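Local coordinates for chloroplast pentatricopeptide repeat protein 10 (Zea mays, PDB 4M59), which binds specific intergenic RNA segments in chloroplast transcripts, serving as a barrier to exonucleases and so stabilising the mRNA, at residues T96-P99 and P100-L104; L128-E131 and L132-G136; D166-A170 and A171-P175. The protein carries 4 engineered substitutions. All blocks are in the same frame, centred on the assembly; numbering follows the deposited sequence.

Interaction 1. Residues T96-P99 and P100-L104; sequences TPLP and PGSRL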
# COMPACT_ATOMS: atom_id res chain seq x y z
N THR A 96 -40.75 11.04 1.75
CA THR A 96 -41.64 12.12 2.16
C THR A 96 -42.53 11.70 3.32
O THR A 96 -43.55 11.03 3.12
CB THR A 96 -42.53 12.58 1.00
OG1 THR A 96 -41.82 12.42 -0.24
CG2 THR A 96 -42.90 14.05 1.17
N PRO A 97 -42.15 12.10 4.53
CA PRO A 97 -42.95 11.80 5.73
C PRO A 97 -43.82 12.98 6.13
O PRO A 97 -44.28 13.05 7.27
CB PRO A 97 -41.88 11.55 6.79
CG PRO A 97 -40.72 12.36 6.35
CD PRO A 97 -40.73 12.32 4.85
N LEU A 98 -44.05 13.90 5.19
CA LEU A 98 -44.85 15.08 5.46
C LEU A 98 -46.18 15.03 4.72
O LEU A 98 -46.27 14.46 3.63
CB LEU A 98 -44.09 16.35 5.08
CG LEU A 98 -42.86 16.70 5.91
CD1 LEU A 98 -42.02 17.75 5.21
CD2 LEU A 98 -43.27 17.17 7.29
N PRO A 99 -47.21 15.65 5.30
CA PRO A 99 -48.53 15.71 4.63
C PRO A 99 -48.51 16.71 3.48
O PRO A 99 -47.61 17.56 3.43
CB PRO A 99 -49.45 16.21 5.74
CG PRO A 99 -48.56 17.00 6.64
CD PRO A 99 -47.22 16.31 6.61
N PRO A 100 -49.46 16.62 2.56
CA PRO A 100 -49.49 17.54 1.41
C PRO A 100 -49.60 19.01 1.83
O PRO A 100 -50.30 19.31 2.80
CB PRO A 100 -50.74 17.12 0.65
CG PRO A 100 -51.63 16.53 1.70
CD PRO A 100 -50.72 15.85 2.68
N GLY A 101 -48.92 19.90 1.12
CA GLY A 101 -49.00 21.32 1.41
C GLY A 101 -47.99 21.78 2.44
O GLY A 101 -48.12 22.86 3.02
N SER A 102 -46.98 20.96 2.68
CA SER A 102 -45.97 21.27 3.68
C SER A 102 -44.79 22.03 3.09
O SER A 102 -44.38 21.80 1.96
CB SER A 102 -45.48 19.99 4.36
OG SER A 102 -46.35 19.61 5.41
N ARG A 103 -44.24 22.95 3.88
CA ARG A 103 -43.08 23.73 3.48
C ARG A 103 -42.05 23.71 4.60
O ARG A 103 -42.41 23.72 5.78
CB ARG A 103 -43.48 25.16 3.14
N LEU A 104 -40.77 23.72 4.24
CA LEU A 104 -39.70 23.58 5.21
C LEU A 104 -38.79 24.80 5.38
O LEU A 104 -38.65 25.64 4.49
CB LEU A 104 -38.84 22.36 4.87
CG LEU A 104 -39.38 20.99 5.28
CD1 LEU A 104 -39.05 19.95 4.23
CD2 LEU A 104 -38.83 20.58 6.63
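Leu98 and Leu104 meet through methyl groups, and the Leu98 side chain traces the inner side of the bend from its base to that meeting point. Its CB lies against the base of the Ser102 side chain, with Leu98 CB 4.0 Å from Ser102 CB. Farther out the chain forks at CG, and the CD1 branch does the reaching: Leu98 CD1 stands 3.8 Å from Leu104 CD1, the two side chains crossing at a slant. Both leucines also rest on Leu73 of helix 70-82, so this small apolar pair packs against that helix.

At the bend itself a polar contact joins Ser102 to Pro99. Ser102 OG donates to the carbonyl oxygen of Pro99 over 3.1 Å between OG and O; the C=O...donor angle of 136° and a tilt out of the carbonyl plane describe a sound but not ideal approach. The hydroxyl gets there because OG is turned opposite the Ser102 carbonyl carbon (chi1 -84°), back toward the Pro99 ring. Ser102 OG therefore also lies 3.6 Å from Pro99 CD, brushing the ring margin.

The backbone explains the reversal. The CA atoms of Pro99 and Ser102 are 6.2 Å apart, Pro100 has an extended proline conformation, and Gly101 has a phi of 88°, where a CB would be jammed against the carbonyl oxygen of Pro100. These are the marks of a type II beta turn, with proline and glycine at its two central positions, set in the loop that leads from helix 86-95 to helix 106-117 of this helical-repeat array.

Interaction 2. Residues L128-E131 and L132-G136; sequences LFAE and LRRQG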
# COMPACT_ATOMS: atom_id res chain seq x y z
N LEU A 128 -34.71 21.17 -6.46
CA LEU A 128 -35.19 21.45 -5.11
C LEU A 128 -34.98 22.92 -4.78
O LEU A 128 -35.79 23.54 -4.09
CB LEU A 128 -34.48 20.57 -4.09
CG LEU A 128 -34.91 20.78 -2.64
CD1 LEU A 128 -36.29 20.18 -2.40
CD2 LEU A 128 -33.90 20.19 -1.67
N PHE A 129 -33.88 23.48 -5.28
CA PHE A 129 -33.60 24.87 -5.11
C PHE A 129 -34.69 25.65 -5.80
O PHE A 129 -35.19 26.63 -5.27
CB PHE A 129 -32.25 25.18 -5.75
CG PHE A 129 -31.72 26.53 -5.44
CD1 PHE A 129 -31.58 26.96 -4.15
CD2 PHE A 129 -31.34 27.37 -6.45
CE1 PHE A 129 -31.10 28.19 -3.88
CE2 PHE A 129 -30.86 28.60 -6.18
CZ PHE A 129 -30.74 29.01 -4.90
N ALA A 130 -35.06 25.21 -7.00
CA ALA A 130 -36.11 25.87 -7.77
C ALA A 130 -37.42 25.89 -6.99
O ALA A 130 -38.13 26.89 -6.99
CB ALA A 130 -36.29 25.19 -9.11
N GLU A 131 -37.73 24.78 -6.34
CA GLU A 131 -38.94 24.67 -5.53
C GLU A 131 -38.83 25.56 -4.30
O GLU A 131 -39.76 26.28 -3.95
CB GLU A 131 -39.16 23.22 -5.10
CG GLU A 131 -40.60 22.74 -5.26
CD GLU A 131 -40.76 21.28 -4.89
OE1 GLU A 131 -41.75 20.66 -5.33
OE2 GLU A 131 -39.91 20.76 -4.14
N LEU A 132 -37.67 25.51 -3.64
CA LEU A 132 -37.43 26.29 -2.44
C LEU A 132 -37.71 27.77 -2.67
O LEU A 132 -38.21 28.47 -1.79
CB LEU A 132 -35.99 26.10 -1.96
CG LEU A 132 -35.40 27.21 -1.10
CD1 LEU A 132 -34.18 26.70 -0.34
CD2 LEU A 132 -35.02 28.41 -1.95
N ARG A 133 -37.38 28.26 -3.87
CA ARG A 133 -37.58 29.66 -4.20
C ARG A 133 -38.87 29.86 -4.98
O ARG A 133 -39.15 30.95 -5.47
CB ARG A 133 -36.39 30.21 -4.97
CG ARG A 133 -36.36 29.81 -6.44
CD ARG A 133 -34.98 30.02 -7.03
NE ARG A 133 -34.30 31.18 -6.46
CZ ARG A 133 -33.22 31.75 -6.98
NH1 ARG A 133 -32.68 31.26 -8.08
NH2 ARG A 133 -32.67 32.80 -6.38
N ARG A 134 -39.66 28.79 -5.09
CA ARG A 134 -40.95 28.88 -5.74
C ARG A 134 -41.95 28.97 -4.64
O ARG A 134 -43.11 29.25 -4.86
CB ARG A 134 -41.19 27.62 -6.55
CG ARG A 134 -42.35 27.70 -7.47
CD ARG A 134 -42.15 26.72 -8.58
NE ARG A 134 -41.68 25.44 -8.08
CZ ARG A 134 -40.82 24.67 -8.72
NH1 ARG A 134 -40.33 25.05 -9.88
NH2 ARG A 134 -40.45 23.52 -8.20
N GLN A 135 -41.47 28.72 -3.44
CA GLN A 135 -42.30 28.81 -2.26
C GLN A 135 -42.01 30.11 -1.57
O GLN A 135 -42.35 30.28 -0.40
CB GLN A 135 -41.98 27.67 -1.31
CG GLN A 135 -42.40 26.34 -1.84
CD GLN A 135 -42.31 25.29 -0.80
OE1 GLN A 135 -42.88 24.22 -0.94
NE2 GLN A 135 -41.59 25.57 0.26
N GLY A 136 -41.36 31.01 -2.27
CA GLY A 136 -41.03 32.29 -1.71
C GLY A 136 -40.13 32.22 -0.50
O GLY A 136 -40.13 33.11 0.33
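Glu131 O is shared by two backbone N-H groups of the residues that follow it. Arg134 N donates over 2.8 Å to Glu131 O with an N-H...O angle of 149°, coming from above the carbonyl plane and not along a lone pair; Gln135 N adds a weak bond to the same oxygen. Gln135 CG also lies 3.4 Å from Glu131 O. One turn earlier the pattern is regular: Leu132 N bonds to Leu128 O at 2.8 Å and Arg133 N to Phe129 O at 3.1 Å. The change from i+4 spacing to a shared i+3 and i+4 acceptor marks the unwinding end of helix 122-132.

Two arginines fold back along the last turn in different ways. Arg133 is bent at chi3 (-34°), and one face of its guanidinium covers Phe129 CE2, which sits toward the rim of that flat group, 3.7 Å from Arg133 NH1, the ring and guanidinium planes 39° apart. That NH1 takes part in a salt bridge with Glu167 OE1. The ring itself packs on Pro139 and on Thr143 and Val147 of helix 141-151.

Arg134 instead lays its guanidinium over the backbone, one face above Ala130 O. Its NH2 passes close to the aliphatic part of Glu131, while the carboxylate stands nearly perpendicular to the guanidinium: Arg134 NH2 is 4.3 Å from Glu131 OE1, beyond salt-bridge range. The chemistry thus implies a division of labour: backbone bonds close the helix, Arg133 commits its charge to another helix, and any attraction between Glu131 and Arg134 is likely to be diffuse and undirected.

Interaction 3. Residues D166-A170 and A171-P175; sequences DEMRA and AGVEP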
# COMPACT_ATOMS: atom_id res chain seq x y z
N ASP A 166 -25.18 37.35 -9.38
CA ASP A 166 -25.98 38.55 -9.47
C ASP A 166 -27.19 38.50 -8.55
O ASP A 166 -27.37 39.38 -7.72
CB ASP A 166 -26.44 38.80 -10.90
CG ASP A 166 -25.31 39.26 -11.79
OD1 ASP A 166 -24.23 39.58 -11.27
OD2 ASP A 166 -25.51 39.31 -13.01
N GLU A 167 -28.01 37.47 -8.69
CA GLU A 167 -29.20 37.31 -7.87
C GLU A 167 -28.89 37.45 -6.38
O GLU A 167 -29.46 38.28 -5.69
CB GLU A 167 -29.86 35.96 -8.13
CG GLU A 167 -30.01 35.60 -9.60
CD GLU A 167 -30.65 34.25 -9.80
OE1 GLU A 167 -31.24 33.71 -8.84
OE2 GLU A 167 -30.58 33.71 -10.93
N MET A 168 -27.97 36.62 -5.89
CA MET A 168 -27.62 36.62 -4.48
C MET A 168 -27.13 37.99 -4.02
O MET A 168 -27.42 38.42 -2.91
CB MET A 168 -26.58 35.54 -4.17
CG MET A 168 -25.15 35.92 -4.50
SD MET A 168 -23.99 34.61 -4.09
CE MET A 168 -23.87 34.80 -2.31
N ARG A 169 -26.39 38.67 -4.89
CA ARG A 169 -25.90 40.01 -4.60
C ARG A 169 -27.04 41.02 -4.75
O ARG A 169 -26.98 42.12 -4.20
CB ARG A 169 -24.74 40.38 -5.52
CG ARG A 169 -23.37 40.02 -4.96
CD ARG A 169 -22.29 40.88 -5.59
NE ARG A 169 -21.44 40.11 -6.49
CZ ARG A 169 -20.15 39.85 -6.28
NH1 ARG A 169 -19.46 39.14 -7.16
NH2 ARG A 169 -19.56 40.31 -5.19
N ALA A 170 -28.07 40.63 -5.49
CA ALA A 170 -29.23 41.48 -5.71
C ALA A 170 -30.26 41.30 -4.60
O ALA A 170 -31.23 42.06 -4.52
CB ALA A 170 -29.85 41.20 -7.06
N ALA A 171 -30.04 40.30 -3.75
CA ALA A 171 -30.93 40.06 -2.64
C ALA A 171 -30.21 40.53 -1.42
O ALA A 171 -30.56 40.20 -0.29
CB ALA A 171 -31.25 38.61 -2.52
N GLY A 172 -29.17 41.32 -1.67
CA GLY A 172 -28.42 41.95 -0.62
C GLY A 172 -27.60 40.94 0.13
O GLY A 172 -27.26 41.14 1.29
N VAL A 173 -27.29 39.83 -0.54
CA VAL A 173 -26.49 38.77 0.06
C VAL A 173 -25.06 38.87 -0.43
O VAL A 173 -24.80 38.76 -1.63
CB VAL A 173 -27.05 37.38 -0.28
CG1 VAL A 173 -26.56 36.35 0.73
CG2 VAL A 173 -28.57 37.41 -0.31
N GLU A 174 -24.12 39.07 0.49
CA GLU A 174 -22.73 39.26 0.12
C GLU A 174 -21.93 37.97 0.21
O GLU A 174 -21.95 37.27 1.22
CB GLU A 174 -22.09 40.34 0.99
CG GLU A 174 -21.66 41.58 0.23
CD GLU A 174 -22.39 42.83 0.67
OE1 GLU A 174 -23.19 43.36 -0.12
OE2 GLU A 174 -22.16 43.28 1.81
N PRO A 175 -21.21 37.68 -0.87
CA PRO A 175 -20.34 36.52 -0.96
C PRO A 175 -19.31 36.52 0.14
O PRO A 175 -19.05 37.55 0.74
CB PRO A 175 -19.66 36.72 -2.31
CG PRO A 175 -20.62 37.47 -3.08
CD PRO A 175 -21.26 38.41 -2.14
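Pro175 receives two side chains from the last helical turn. Arg169 lays one face of its guanidinium against the ring margin, with Arg169 NH2 3.7 Å from Pro175 CG, the two side chains crossing at about a right angle. Met168 adds its terminal methyl: Met168 CE lies 4.3 Å from Pro175 CG, brought there by a bend at the thioether (chi3 -77°). Nearer the backbone, Met168 CB faces Val173 CB at 4.3 Å.

The next shell is the backbone that turns these residues toward each other. Val173 N bonds back to Met168 O at 2.8 Å, five residues along. Inside this loop Gly172 N makes a bond to Arg169 O at 3.4 Å. With Gly172 at a phi of 72°, and an apolar contact between the residues bracketing the longer bond, the pattern is that of a Schellman motif, the classic C-terminal helix cap, though the inner bond is weak and the outer one ends on an oxygen whose place is less sure. A CA-H...O contact from Arg169 CA to Val173 O (3.4 Å, 147° at the hydrogen) lies where the departing chain runs beside the helix.

With an alanine in place of Arg169 the guanidinium that lies against Pro175 CG is gone, which would probably leave that side of the proline ring with a gap. Arg206 brings a like charge close to the Arg169 guanidinium.

Met168 and Val173 both pack on Tyr144, and Met168 also on Leu141, of helix 141-151; the cap thus closes helix 158-170 against that antecedent helix and delivers the chain, through Pro175, to helix 177-188.

All three contacts sit in turns that follow helices at one end of the superhelix, and none is fully core. Interaction 1 is a surface bend with no buried residue among those touching; interactions 2 and 3 are partly buried, their inward residues packing on neighbouring helices. The first relies on a hydroxyl bond and proline geometry, the second on helix-end amides and folded arginines, the third on a Schellman-like cap with apolar cover. Neighbours touch in series: Arg103 CB meets Gln135 NE2 at 3.5 Å, and the Arg133 NH1 to Glu167 OE1 salt bridge (2.9 Å) joins interactions 2 and 3, whereas interactions 1 and 3 stay about 16 Å apart at their nearest atoms.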